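Local coordinates for cell division control protein 4 (Saccharomyces cerevisiae, PDB 3V7D) that recognises phosphorylated targets such as the CDK inhibitor SIC1 for the SCF E3 ubiquitin ligase, which marks them for proteasomal degradation, at residues T332-W337 with L365-A370; G372-W377 with N404-G409; K25-L30 with N46-K51; K51-W56 with D89-S94. The protein carries 1 engineered substitution. All blocks are in the same frame, centred on the assembly; numbering follows the deposited sequence.

The four contacts fall into two pairs, one in each half of the chain. Interactions 1 and 2 lie in the WD40 propeller, with centres about 12 Å apart. They meet in one blade: strands 364-369 and 373-378 are neighbours there, and Leu365 N lies 2.7 Å from Trp377 O. A bound peptide packs on Ala370 of interaction 1. Interactions 3 and 4 lie at the F-box end, with centres about 10 Å apart, and share Lys51. A salt bridge joins them, Arg50 NH2 to Asp89 OD2 at 3.0 Å. The closest atoms of the two pairs, in interactions 2 and 4, are still about 11 Å apart.

Interaction 1: T332-W337 with L365-A370; sequences TTIRIW and LVSAAA
Ile334 and Ser367 meet with no flat group of their own, so no ring face or edge carries this contact. The flat group beside them is the Trp377 indole of the neighbouring strand. It touches Ile334 and bonds through NE1 to Ser367 OG. The contact joins two adjacent blades of the WD40 propeller. Strand 334-338 is third in its blade and strand 364-369 second in the next. The packing is entirely between side chains.

Ile334 has CG1 beside its backbone N, and the chain runs on nearly extended to CD1. That methyl sits against the serine, 3.3 Å from Ser367 OG and 3.5 Å from Ser367 CB. The first of these is a methyl resting on a hydroxyl. The polar partners of Ser367 OG are His351 NE2 and Trp377 NE1. These bonds match the Trp-Ser-His part of the hydrogen-bonded tetrad known from WD40 repeats. The methyl therefore covers a buried hydroxyl that already has two partners. Val366 and Ala368 turn the other way, toward strand 396-401 of the following blade.

Two residues along each strand, Ile336 and Leu365 reach toward each other tip to tip. Ile326 of strand 324-329 packs against both. Ile336 folds at its second torsion (chi2 -63°), which carries its end methyl toward Leu365. There Ile336 CD1 lies 4.1 Å from Leu365 CD2.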
loop_
_atom_site.group_PDB
_atom_site.type_symbol
_atom_site.label_atom_id
_atom_site.label_comp_id
_atom_site.label_asym_id
_atom_site.label_seq_id
_atom_site.Cartn_x
_atom_site.Cartn_y
_atom_site.Cartn_z
ATOM N N THR B 332 24.459 -5.513 12.674
ATOM C CA THR B 332 23.152 -5.792 13.282
ATOM C C THR B 332 22.263 -4.559 13.448
ATOM O O THR B 332 21.141 -4.669 13.942
ATOM C CB THR B 332 23.250 -6.504 14.659
ATOM O OG1 THR B 332 23.667 -5.562 15.656
ATOM C CG2 THR B 332 24.226 -7.679 14.613
ATOM N N THR B 333 22.750 -3.390 13.043
ATOM C CA THR B 333 21.963 -2.172 13.214
ATOM C C THR B 333 21.309 -1.717 11.916
ATOM O O THR B 333 21.754 -2.065 10.817
ATOM C CB THR B 333 22.804 -0.999 13.773
ATOM O OG1 THR B 333 23.661 -0.484 12.748
ATOM C CG2 THR B 333 23.639 -1.446 14.961
ATOM N N ILE B 334 20.242 -0.941 12.063
ATOM C CA ILE B 334 19.609 -0.260 10.946
ATOM C C ILE B 334 19.701 1.235 11.202
ATOM O O ILE B 334 19.378 1.698 12.296
ATOM C CB ILE B 334 18.129 -0.632 10.830
ATOM C CG1 ILE B 334 17.973 -2.137 10.608
ATOM C CG2 ILE B 334 17.477 0.144 9.702
ATOM C CD1 ILE B 334 16.597 -2.657 10.962
ATOM N N ARG B 335 20.142 1.993 10.206
ATOM C CA ARG B 335 20.251 3.438 10.375
ATOM C C ARG B 335 19.313 4.209 9.462
ATOM O O ARG B 335 19.114 3.848 8.306
ATOM C CB ARG B 335 21.696 3.912 10.183
ATOM C CG ARG B 335 22.606 3.542 11.340
ATOM C CD ARG B 335 23.987 4.136 11.184
ATOM N NE ARG B 335 24.717 4.098 12.447
ATOM C CZ ARG B 335 25.545 5.055 12.856
ATOM N NH1 ARG B 335 25.747 6.127 12.101
ATOM N NH2 ARG B 335 26.169 4.943 14.019
ATOM N N ILE B 336 18.740 5.276 10.005
ATOM C CA ILE B 336 17.880 6.169 9.249
ATOM C C ILE B 336 18.621 7.483 9.063
ATOM O O ILE B 336 19.087 8.079 10.032
ATOM C CB ILE B 336 16.566 6.439 10.003
ATOM C CG1 ILE B 336 15.913 5.118 10.430
ATOM C CG2 ILE B 336 15.623 7.280 9.150
ATOM C CD1 ILE B 336 15.497 4.233 9.275
ATOM N N TRP B 337 18.735 7.932 7.818
ATOM C CA TRP B 337 19.492 9.138 7.512
ATOM C C TRP B 337 18.597 10.211 6.896
ATOM O O TRP B 337 17.698 9.903 6.117
ATOM C CB TRP B 337 20.631 8.821 6.537
ATOM C CG TRP B 337 21.486 7.644 6.908
ATOM C CD1 TRP B 337 21.196 6.324 6.710
ATOM C CD2 TRP B 337 22.789 7.682 7.505
ATOM N NE1 TRP B 337 22.230 5.538 7.161
ATOM C CE2 TRP B 337 23.219 6.346 7.650
ATOM C CE3 TRP B 337 23.627 8.714 7.934
ATOM C CZ2 TRP B 337 24.455 6.019 8.211
ATOM C CZ3 TRP B 337 24.854 8.386 8.490
ATOM C CH2 TRP B 337 25.256 7.050 8.623
ATOM N N LEU B 365 8.302 0.051 7.644
ATOM C CA LEU B 365 9.652 -0.352 7.258
ATOM C C LEU B 365 9.830 -1.745 7.830
ATOM O O LEU B 365 9.565 -1.968 9.013
ATOM C CB LEU B 365 10.714 0.586 7.836
ATOM C CG LEU B 365 12.169 0.127 7.653
ATOM C CD1 LEU B 365 12.571 0.101 6.179
ATOM C CD2 LEU B 365 13.138 0.992 8.457
ATOM N N VAL B 366 10.246 -2.693 7.000
ATOM C CA VAL B 366 10.408 -4.067 7.471
ATOM C C VAL B 366 11.831 -4.565 7.255
ATOM O O VAL B 366 12.416 -4.364 6.192
ATOM C CB VAL B 366 9.410 -5.029 6.794
ATOM C CG1 VAL B 366 9.440 -6.396 7.476
ATOM C CG2 VAL B 366 8.005 -4.450 6.835
ATOM N N SER B 367 12.381 -5.219 8.273
ATOM C CA SER B 367 13.752 -5.708 8.220
ATOM C C SER B 367 13.838 -7.162 8.672
ATOM O O SER B 367 13.080 -7.607 9.543
ATOM C CB SER B 367 14.654 -4.846 9.097
ATOM O OG SER B 367 14.206 -4.878 10.446
ATOM N N ALA B 368 14.769 -7.892 8.072
ATOM C CA ALA B 368 14.927 -9.316 8.345
ATOM C C ALA B 368 16.407 -9.648 8.482
ATOM O O ALA B 368 17.239 -9.115 7.747
ATOM C CB ALA B 368 14.286 -10.139 7.236
ATOM N N ALA B 369 16.730 -10.533 9.419
ATOM C CA ALA B 369 18.122 -10.781 9.783
ATOM C C ALA B 369 18.505 -12.253 9.683
ATOM O O ALA B 369 17.641 -13.116 9.537
ATOM C CB ALA B 369 18.399 -10.249 11.190
ATOM N N ALA B 370 19.804 -12.528 9.779
ATOM C CA ALA B 370 20.340 -13.878 9.588
ATOM C C ALA B 370 20.094 -14.812 10.772
ATOM O O ALA B 370 20.495 -15.976 10.741
ATOM C CB ALA B 370 21.838 -13.815 9.267
#

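Interaction 2: G372-W377 with N404-G409; sequences GSIRGW and NILVSG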
loop_
_atom_site.group_PDB
_atom_site.type_symbol
_atom_site.label_atom_id
_atom_site.label_comp_id
_atom_site.label_asym_id
_atom_site.label_seq_id
_atom_site.Cartn_x
_atom_site.Cartn_y
_atom_site.Cartn_z
ATOM N N GLY B 372 16.986 -15.253 11.814
ATOM C CA GLY B 372 15.601 -15.644 11.616
ATOM C C GLY B 372 14.589 -14.640 12.137
ATOM O O GLY B 372 13.383 -14.907 12.139
ATOM N N SER B 373 15.072 -13.486 12.580
ATOM C CA SER B 373 14.190 -12.455 13.115
ATOM C C SER B 373 13.705 -11.519 12.016
ATOM O O SER B 373 14.431 -11.221 11.068
ATOM C CB SER B 373 14.893 -11.647 14.209
ATOM O OG SER B 373 16.044 -11.000 13.696
ATOM N N ILE B 374 12.467 -11.064 12.162
ATOM C CA ILE B 374 11.874 -10.088 11.264
ATOM C C ILE B 374 11.260 -8.991 12.127
ATOM O O ILE B 374 10.586 -9.285 13.115
ATOM C CB ILE B 374 10.774 -10.732 10.404
ATOM C CG1 ILE B 374 11.356 -11.855 9.544
ATOM C CG2 ILE B 374 10.089 -9.693 9.529
ATOM C CD1 ILE B 374 10.312 -12.797 8.999
ATOM N N ARG B 375 11.500 -7.733 11.767
ATOM C CA ARG B 375 10.978 -6.609 12.539
ATOM C C ARG B 375 10.188 -5.630 11.680
ATOM O O ARG B 375 10.605 -5.276 10.576
ATOM C CB ARG B 375 12.117 -5.854 13.230
ATOM C CG ARG B 375 12.878 -6.657 14.256
ATOM C CD ARG B 375 12.182 -6.647 15.602
ATOM N NE ARG B 375 12.924 -7.439 16.576
ATOM C CZ ARG B 375 12.629 -7.504 17.869
ATOM N NH1 ARG B 375 11.603 -6.817 18.352
ATOM N NH2 ARG B 375 13.364 -8.255 18.677
ATOM N N GLY B 376 9.051 -5.185 12.205
ATOM C CA GLY B 376 8.268 -4.151 11.559
ATOM C C GLY B 376 8.349 -2.833 12.309
ATOM O O GLY B 376 8.080 -2.766 13.510
ATOM N N TRP B 377 8.729 -1.781 11.596
ATOM C CA TRP B 377 8.812 -0.454 12.182
ATOM C C TRP B 377 7.878 0.482 11.436
ATOM O O TRP B 377 7.686 0.346 10.227
ATOM C CB TRP B 377 10.233 0.091 12.085
ATOM C CG TRP B 377 11.314 -0.919 12.321
ATOM C CD1 TRP B 377 11.808 -1.817 11.418
ATOM C CD2 TRP B 377 12.064 -1.112 13.526
ATOM N NE1 TRP B 377 12.808 -2.563 11.989
ATOM C CE2 TRP B 377 12.988 -2.148 13.281
ATOM C CE3 TRP B 377 12.046 -0.508 14.785
ATOM C CZ2 TRP B 377 13.878 -2.598 14.253
ATOM C CZ3 TRP B 377 12.936 -0.954 15.747
ATOM C CH2 TRP B 377 13.835 -1.990 15.478
ATOM N N ASN B 404 -0.902 -5.085 4.595
ATOM C CA ASN B 404 -1.806 -6.105 5.103
ATOM C C ASN B 404 -1.163 -7.470 5.350
ATOM O O ASN B 404 -1.583 -8.206 6.239
ATOM C CB ASN B 404 -2.988 -6.263 4.149
ATOM C CG ASN B 404 -3.906 -5.056 4.158
ATOM O OD1 ASN B 404 -4.167 -4.473 5.207
ATOM N ND2 ASN B 404 -4.397 -4.674 2.988
ATOM N N ILE B 405 -0.137 -7.797 4.569
ATOM C CA ILE B 405 0.410 -9.147 4.545
ATOM C C ILE B 405 1.935 -9.161 4.582
ATOM O O ILE B 405 2.585 -8.369 3.905
ATOM C CB ILE B 405 -0.057 -9.901 3.273
ATOM C CG1 ILE B 405 -1.551 -10.224 3.351
ATOM C CG2 ILE B 405 0.731 -11.189 3.075
ATOM C CD1 ILE B 405 -1.869 -11.370 4.292
ATOM N N LEU B 406 2.494 -10.065 5.383
ATOM C CA LEU B 406 3.912 -10.398 5.321
ATOM C C LEU B 406 4.070 -11.862 4.903
ATOM O O LEU B 406 3.431 -12.749 5.470
ATOM C CB LEU B 406 4.584 -10.174 6.677
ATOM C CG LEU B 406 5.995 -10.746 6.878
ATOM C CD1 LEU B 406 7.013 -10.005 6.029
ATOM C CD2 LEU B 406 6.417 -10.741 8.360
ATOM N N VAL B 407 4.907 -12.106 3.900
ATOM C CA VAL B 407 5.276 -13.464 3.529
ATOM C C VAL B 407 6.789 -13.585 3.662
ATOM O O VAL B 407 7.518 -12.780 3.097
ATOM C CB VAL B 407 4.864 -13.806 2.081
ATOM C CG1 VAL B 407 5.313 -15.217 1.726
ATOM C CG2 VAL B 407 3.363 -13.670 1.901
ATOM N N SER B 408 7.262 -14.572 4.416
ATOM C CA SER B 408 8.703 -14.716 4.649
ATOM C C SER B 408 9.191 -16.134 4.376
ATOM O O SER B 408 8.430 -17.097 4.473
ATOM C CB SER B 408 9.061 -14.301 6.078
ATOM O OG SER B 408 8.262 -14.989 7.028
ATOM N N GLY B 409 10.466 -16.259 4.033
ATOM C CA GLY B 409 11.024 -17.552 3.699
ATOM C C GLY B 409 12.406 -17.805 4.270
ATOM O O GLY B 409 13.231 -16.893 4.410
#
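Ile374 faces Leu406 and Ser408 across the interface of two sheets. It meets each with a different branch. Ile374 and Leu406 reach toward each other tip to tip, with Ile374 CG2 4.0 Å from Leu406 CD2. The longer branch goes to the serine. Ile374 CD1 lies 3.5 Å from Ser408 CB and 3.6 Å from Ser408 OG, so the methyl straddles the CB-OG bond.

The torsions explain this division. Ile374 has CG1 beside the backbone N (chi1 -61°) and CG2 on the carbonyl side. One branch is thereby sent to Ser408 and the other to Leu406. On the opposite strand, Leu406 has CG anti to its own N (chi1 167°), and CD2 is the methyl that meets the isoleucine.

All three touching residues are buried. The hydroxyl of Ser408 is not left without a partner, because OG is hydrogen-bonded to His390 NE2. The contact with Ile374 is therefore apolar cover for an already bonded group. Leu406 also packs on Tyr388 of strand 384-389 and on Tyr417 of strand 413-418, which extends the apolar layer to both sheets. Val407 points away from Ile374. It touches Trp105 of helix 87-106, the long helix that leads from the F-box end into the propeller.

The CA atoms of Ile374 and Ser408, the nearest pair across the two segments, are 8.7 Å apart, and side chains bridge that distance. Such packing of the third strand of one blade on the second strand of the next is how neighbouring blades meet in a WD40 beta-propeller.

Interaction 3: K25-L30 with N46-K51; sequences KIFNYL and NKIIRK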
loop_
_atom_site.group_PDB
_atom_site.type_symbol
_atom_site.label_atom_id
_atom_site.label_comp_id
_atom_site.label_asym_id
_atom_site.label_seq_id
_atom_site.Cartn_x
_atom_site.Cartn_y
_atom_site.Cartn_z
ATOM N N LYS B 25 -22.470 11.359 5.216
ATOM C CA LYS B 25 -21.838 11.257 6.521
ATOM C C LYS B 25 -22.269 9.969 7.231
ATOM O O LYS B 25 -21.478 9.324 7.922
ATOM C CB LYS B 25 -22.201 12.488 7.351
ATOM C CG LYS B 25 -21.449 12.623 8.654
ATOM C CD LYS B 25 -21.735 13.966 9.326
ATOM C CE LYS B 25 -21.331 15.146 8.447
ATOM N NZ LYS B 25 -20.422 16.084 9.167
ATOM N N ILE B 26 -23.527 9.592 7.037
ATOM C CA ILE B 26 -24.082 8.390 7.648
ATOM C C ILE B 26 -23.424 7.131 7.082
ATOM O O ILE B 26 -23.070 6.208 7.825
ATOM C CB ILE B 26 -25.618 8.331 7.461
ATOM C CG1 ILE B 26 -26.294 9.472 8.233
ATOM C CG2 ILE B 26 -26.176 6.996 7.929
ATOM C CD1 ILE B 26 -27.795 9.587 7.998
ATOM N N PHE B 27 -23.246 7.103 5.764
ATOM C CA PHE B 27 -22.625 5.955 5.115
ATOM C C PHE B 27 -21.145 5.810 5.467
ATOM O O PHE B 27 -20.622 4.699 5.512
ATOM C CB PHE B 27 -22.821 6.011 3.597
ATOM C CG PHE B 27 -24.237 5.765 3.165
ATOM C CD1 PHE B 27 -24.858 4.555 3.443
ATOM C CD2 PHE B 27 -24.945 6.734 2.475
ATOM C CE1 PHE B 27 -26.163 4.318 3.047
ATOM C CE2 PHE B 27 -26.251 6.507 2.075
ATOM C CZ PHE B 27 -26.860 5.298 2.361
ATOM N N ASN B 28 -20.476 6.928 5.730
ATOM C CA ASN B 28 -19.080 6.887 6.158
ATOM C C ASN B 28 -18.891 6.266 7.543
ATOM O O ASN B 28 -17.779 5.907 7.914
ATOM C CB ASN B 28 -18.448 8.282 6.111
ATOM C CG ASN B 28 -18.096 8.711 4.697
ATOM O OD1 ASN B 28 -17.624 7.905 3.895
ATOM N ND2 ASN B 28 -18.331 9.982 4.383
ATOM N N TYR B 29 -19.976 6.152 8.304
ATOM C CA TYR B 29 -19.921 5.528 9.623
ATOM C C TYR B 29 -20.207 4.037 9.534
ATOM O O TYR B 29 -20.197 3.340 10.544
ATOM C CB TYR B 29 -20.928 6.174 10.577
ATOM C CG TYR B 29 -20.510 7.524 11.104
ATOM C CD1 TYR B 29 -19.226 7.736 11.586
ATOM C CD2 TYR B 29 -21.400 8.589 11.118
ATOM C CE1 TYR B 29 -18.841 8.971 12.073
ATOM C CE2 TYR B 29 -21.025 9.826 11.599
ATOM C CZ TYR B 29 -19.746 10.013 12.074
ATOM O OH TYR B 29 -19.370 11.245 12.557
ATOM N N LEU B 30 -20.473 3.553 8.328
ATOM C CA LEU B 30 -20.815 2.148 8.147
ATOM C C LEU B 30 -19.641 1.325 7.627
ATOM O O LEU B 30 -18.741 1.847 6.967
ATOM C CB LEU B 30 -22.014 2.007 7.209
ATOM C CG LEU B 30 -23.364 2.415 7.804
ATOM C CD1 LEU B 30 -24.438 2.469 6.737
ATOM C CD2 LEU B 30 -23.758 1.444 8.904
ATOM N N ASN B 46 -29.550 3.528 -3.950
ATOM C CA ASN B 46 -28.558 3.050 -4.904
ATOM C C ASN B 46 -27.888 4.230 -5.592
ATOM O O ASN B 46 -26.662 4.274 -5.725
ATOM C CB ASN B 46 -29.217 2.135 -5.938
ATOM C CG ASN B 46 -28.208 1.433 -6.829
ATOM O OD1 ASN B 46 -27.817 1.950 -7.880
ATOM N ND2 ASN B 46 -27.789 0.241 -6.419
ATOM N N LYS B 47 -28.702 5.197 -6.004
ATOM C CA LYS B 47 -28.201 6.377 -6.699
ATOM C C LYS B 47 -27.307 7.214 -5.782
ATOM O O LYS B 47 -26.222 7.639 -6.180
ATOM C CB LYS B 47 -29.367 7.218 -7.223
ATOM C CG LYS B 47 -28.962 8.311 -8.202
ATOM C CD LYS B 47 -30.129 9.242 -8.514
ATOM C CE LYS B 47 -31.203 8.551 -9.342
ATOM N NZ LYS B 47 -30.785 8.352 -10.758
ATOM N N ILE B 48 -27.768 7.433 -4.554
ATOM C CA ILE B 48 -27.033 8.235 -3.577
ATOM C C ILE B 48 -25.635 7.674 -3.282
ATOM O O ILE B 48 -24.650 8.413 -3.260
ATOM C CB ILE B 48 -27.833 8.366 -2.258
ATOM C CG1 ILE B 48 -29.032 9.297 -2.454
ATOM C CG2 ILE B 48 -26.948 8.876 -1.135
ATOM C CD1 ILE B 48 -29.922 9.402 -1.234
ATOM N N ILE B 49 -25.552 6.366 -3.061
ATOM C CA ILE B 49 -24.281 5.722 -2.740
ATOM C C ILE B 49 -23.291 5.748 -3.907
ATOM O O ILE B 49 -22.107 6.042 -3.729
ATOM C CB ILE B 49 -24.502 4.269 -2.280
ATOM C CG1 ILE B 49 -25.269 4.251 -0.955
ATOM C CG2 ILE B 49 -23.173 3.536 -2.155
ATOM C CD1 ILE B 49 -25.772 2.887 -0.559
ATOM N N ARG B 50 -23.779 5.458 -5.106
ATOM C CA ARG B 50 -22.916 5.401 -6.282
ATOM C C ARG B 50 -22.548 6.791 -6.795
ATOM O O ARG B 50 -21.915 6.931 -7.836
ATOM C CB ARG B 50 -23.579 4.574 -7.383
ATOM C CG ARG B 50 -23.826 3.131 -6.965
ATOM C CD ARG B 50 -24.705 2.405 -7.959
ATOM N NE ARG B 50 -24.100 2.350 -9.284
ATOM C CZ ARG B 50 -24.754 1.998 -10.386
ATOM N NH1 ARG B 50 -26.040 1.675 -10.321
ATOM N NH2 ARG B 50 -24.125 1.976 -11.554
ATOM N N LYS B 51 -22.935 7.811 -6.042
ATOM C CA LYS B 51 -22.708 9.193 -6.428
ATOM C C LYS B 51 -21.364 9.690 -5.904
ATOM O O LYS B 51 -20.693 10.489 -6.554
ATOM C CB LYS B 51 -23.826 10.059 -5.851
ATOM C CG LYS B 51 -24.428 11.081 -6.783
ATOM C CD LYS B 51 -25.548 11.815 -6.042
ATOM C CE LYS B 51 -26.222 12.877 -6.891
ATOM N NZ LYS B 51 -27.151 12.292 -7.897
#
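Phe27 and Ile49 mark the closest approach of the two backbones, with Phe27 CA 8.0 Å from Ile49 CA. Both sit near the C-terminal ends of short helices, 20-27 and 43-49. A type I beta turn runs from Phe27 to Leu30, closed by Leu30 N to Phe27 O at 3.0 Å. After the second helix, Arg50 is the first residue to leave helical angles.

The Phe27 ring is the centre of the contact. Ile49 lies over one of its faces, and the two side chains cross at about a right angle. Ile49 CG1 stands 3.9 Å from the centroid of the Phe27 ring, 16° off the ring normal, which makes a CH-pi contact. Ile49 CD1 extends the cover to the rim, 3.9 Å from Phe27 CE1. The Ile48 side chain also runs at about a right angle to that of Phe27, and Ile48 CG2 is 4.0 Å from Phe27 CE2. Ile15 of helix 14-17 packs against both Phe27 and Ile48.

The polar residues of segment 46-51 lie apart from the ring. Arg50 NH1 donates to Asn46 OD1 at 3.0 Å, with an N-H...O angle of 167°. The acceptor lies close to the guanidinium plane, and the donor lies in the carbonyl plane of the amide. Asn46 ND2 is bonded to Leu39 O, so both ends of the amide are held. Asn46 and Arg50 also pack on another protein chain, probably the Skp1 partner of this F-box.

The chemistry thus divides in two. Dispersion and CH-pi contacts join the helices inside the F-box. The amide and the carboxylate of Asp89, which salt-bridges Arg50 NH2, probably hold the guanidinium in place beside the partner protein.

Interaction 4: K51-W56 with D89-S94; sequences KSTSLW and DRLRLS
Arg92 leaves its backbone extended through its first two torsions (both 167°), which lays CB, CG and CD along the Trp56 ring. The bend about CG-CD (chi3 53°) then turns the guanidinium aside. Trp56 has CG beside its own N, and the two side chains run side by side, pointing the same way. Arg92 CB stands 3.7 Å from the centroid of the Trp56 six-membered ring, as a CH-pi contact over the face. Arg92 CD is 3.4 Å from Trp56 CZ2. Leu55 CD2 covers the opposite face, so the indole is sandwiched. The guanidinium is turned 58° from the ring and does not stack on it.

Nearer the helix backbones, Trp56 CB meets Leu91 CB at 3.7 Å. Thr53 CG2 meets Leu91 CD1 at 3.6 Å, while Thr53 OG1 bonds to Gln87 NE2. These pairs join helix 53-62 of the F-box to helix 87-106.

Beyond the bend, Arg92 NH2 forms a salt bridge to Asp89 OD1 at 2.8 Å, approaching from above the carboxylate plane. Asp89 probably offsets the charge of both Arg92 and nearby Arg50. Arg92 thus packs its methylenes on the tryptophan, while its guanidinium pairs with the buried carboxylate of Asp89 and hydrogen-bonds to a polar side chain of another protein chain.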
loop_
_atom_site.group_PDB
_atom_site.type_symbol
_atom_site.label_atom_id
_atom_site.label_comp_id
_atom_site.label_asym_id
_atom_site.label_seq_id
_atom_site.Cartn_x
_atom_site.Cartn_y
_atom_site.Cartn_z
ATOM N N LYS B 51 -22.935 7.811 -6.042
ATOM C CA LYS B 51 -22.708 9.193 -6.428
ATOM C C LYS B 51 -21.364 9.690 -5.904
ATOM O O LYS B 51 -20.693 10.489 -6.554
ATOM C CB LYS B 51 -23.826 10.059 -5.851
ATOM C CG LYS B 51 -24.428 11.081 -6.783
ATOM C CD LYS B 51 -25.548 11.815 -6.042
ATOM C CE LYS B 51 -26.222 12.877 -6.891
ATOM N NZ LYS B 51 -27.151 12.292 -7.897
ATOM N N SER B 52 -20.967 9.221 -4.727
ATOM C CA SER B 52 -19.775 9.759 -4.078
ATOM C C SER B 52 -18.511 8.979 -4.409
ATOM O O SER B 52 -18.485 7.752 -4.347
ATOM C CB SER B 52 -19.958 9.812 -2.562
ATOM O OG SER B 52 -20.220 8.519 -2.052
ATOM N N THR B 53 -17.464 9.714 -4.762
ATOM C CA THR B 53 -16.144 9.141 -4.937
ATOM C C THR B 53 -15.535 8.915 -3.563
ATOM O O THR B 53 -14.971 7.856 -3.286
ATOM C CB THR B 53 -15.236 10.089 -5.749
ATOM O OG1 THR B 53 -15.633 10.067 -7.126
ATOM C CG2 THR B 53 -13.775 9.672 -5.645
ATOM N N SER B 54 -15.680 9.917 -2.700
ATOM C CA SER B 54 -15.032 9.928 -1.394
ATOM C C SER B 54 -15.372 8.704 -0.549
ATOM O O SER B 54 -14.513 8.175 0.153
ATOM C CB SER B 54 -15.361 11.219 -0.634
ATOM O OG SER B 54 -16.743 11.306 -0.331
ATOM N N LEU B 55 -16.617 8.251 -0.627
ATOM C CA LEU B 55 -17.047 7.079 0.127
ATOM C C LEU B 55 -16.152 5.880 -0.168
ATOM O O LEU B 55 -15.671 5.215 0.746
ATOM C CB LEU B 55 -18.502 6.746 -0.204
ATOM C CG LEU B 55 -19.235 5.661 0.585
ATOM C CD1 LEU B 55 -20.716 5.963 0.581
ATOM C CD2 LEU B 55 -18.987 4.280 0.001
ATOM N N TRP B 56 -15.932 5.611 -1.451
ATOM C CA TRP B 56 -15.140 4.459 -1.868
ATOM C C TRP B 56 -13.645 4.726 -1.747
ATOM O O TRP B 56 -12.863 3.804 -1.519
ATOM C CB TRP B 56 -15.526 4.032 -3.286
ATOM C CG TRP B 56 -16.949 3.608 -3.333
ATOM C CD1 TRP B 56 -18.001 4.319 -3.821
ATOM C CD2 TRP B 56 -17.490 2.393 -2.808
ATOM N NE1 TRP B 56 -19.167 3.608 -3.659
ATOM C CE2 TRP B 56 -18.878 2.423 -3.037
ATOM C CE3 TRP B 56 -16.933 1.277 -2.181
ATOM C CZ2 TRP B 56 -19.718 1.384 -2.652
ATOM C CZ3 TRP B 56 -17.767 0.246 -1.801
ATOM C CH2 TRP B 56 -19.145 0.304 -2.041
ATOM N N ASP B 89 -18.098 3.860 -9.634
ATOM C CA ASP B 89 -18.287 2.435 -9.863
ATOM C C ASP B 89 -16.942 1.717 -10.014
ATOM O O ASP B 89 -16.792 0.578 -9.572
ATOM C CB ASP B 89 -19.179 2.191 -11.089
ATOM C CG ASP B 89 -20.620 2.651 -10.871
ATOM O OD1 ASP B 89 -21.064 2.738 -9.704
ATOM O OD2 ASP B 89 -21.313 2.922 -11.872
ATOM N N ARG B 90 -15.975 2.389 -10.635
ATOM C CA ARG B 90 -14.626 1.856 -10.762
ATOM C C ARG B 90 -14.055 1.571 -9.380
ATOM O O ARG B 90 -13.528 0.487 -9.127
ATOM C CB ARG B 90 -13.710 2.848 -11.487
ATOM C CG ARG B 90 -13.882 2.906 -12.992
ATOM C CD ARG B 90 -13.077 4.059 -13.587
ATOM N NE ARG B 90 -13.294 4.198 -15.026
ATOM C CZ ARG B 90 -13.089 5.322 -15.707
ATOM N NH1 ARG B 90 -12.669 6.413 -15.077
ATOM N NH2 ARG B 90 -13.310 5.363 -17.015
ATOM N N LEU B 91 -14.172 2.554 -8.489
ATOM C CA LEU B 91 -13.631 2.444 -7.143
ATOM C C LEU B 91 -14.365 1.384 -6.318
ATOM O O LEU B 91 -13.752 0.681 -5.513
ATOM C CB LEU B 91 -13.675 3.798 -6.432
ATOM C CG LEU B 91 -12.738 4.889 -6.961
ATOM C CD1 LEU B 91 -12.930 6.162 -6.166
ATOM C CD2 LEU B 91 -11.274 4.452 -6.908
ATOM N N ARG B 92 -15.675 1.275 -6.515
ATOM C CA ARG B 92 -16.457 0.256 -5.827
ATOM C C ARG B 92 -16.044 -1.143 -6.287
ATOM O O ARG B 92 -15.820 -2.031 -5.466
ATOM C CB ARG B 92 -17.965 0.472 -6.029
ATOM C CG ARG B 92 -18.826 -0.724 -5.593
ATOM C CD ARG B 92 -20.312 -0.370 -5.494
ATOM N NE ARG B 92 -20.817 0.248 -6.716
ATOM C CZ ARG B 92 -21.350 -0.431 -7.726
ATOM N NH1 ARG B 92 -21.450 -1.752 -7.654
ATOM N NH2 ARG B 92 -21.779 0.210 -8.805
ATOM N N LEU B 93 -15.931 -1.333 -7.599
ATOM C CA LEU B 93 -15.523 -2.631 -8.136
ATOM C C LEU B 93 -14.109 -3.008 -7.689
ATOM O O LEU B 93 -13.835 -4.165 -7.369
ATOM C CB LEU B 93 -15.624 -2.657 -9.664
ATOM C CG LEU B 93 -17.032 -2.586 -10.278
ATOM C CD1 LEU B 93 -17.036 -3.218 -11.665
ATOM C CD2 LEU B 93 -18.100 -3.227 -9.389
ATOM N N SER B 94 -13.217 -2.025 -7.671
ATOM C CA SER B 94 -11.862 -2.239 -7.194
ATOM C C SER B 94 -11.899 -2.671 -5.734
ATOM O O SER B 94 -11.191 -3.595 -5.333
ATOM C CB SER B 94 -11.035 -0.958 -7.337
ATOM O OG SER B 94 -9.716 -1.140 -6.851
#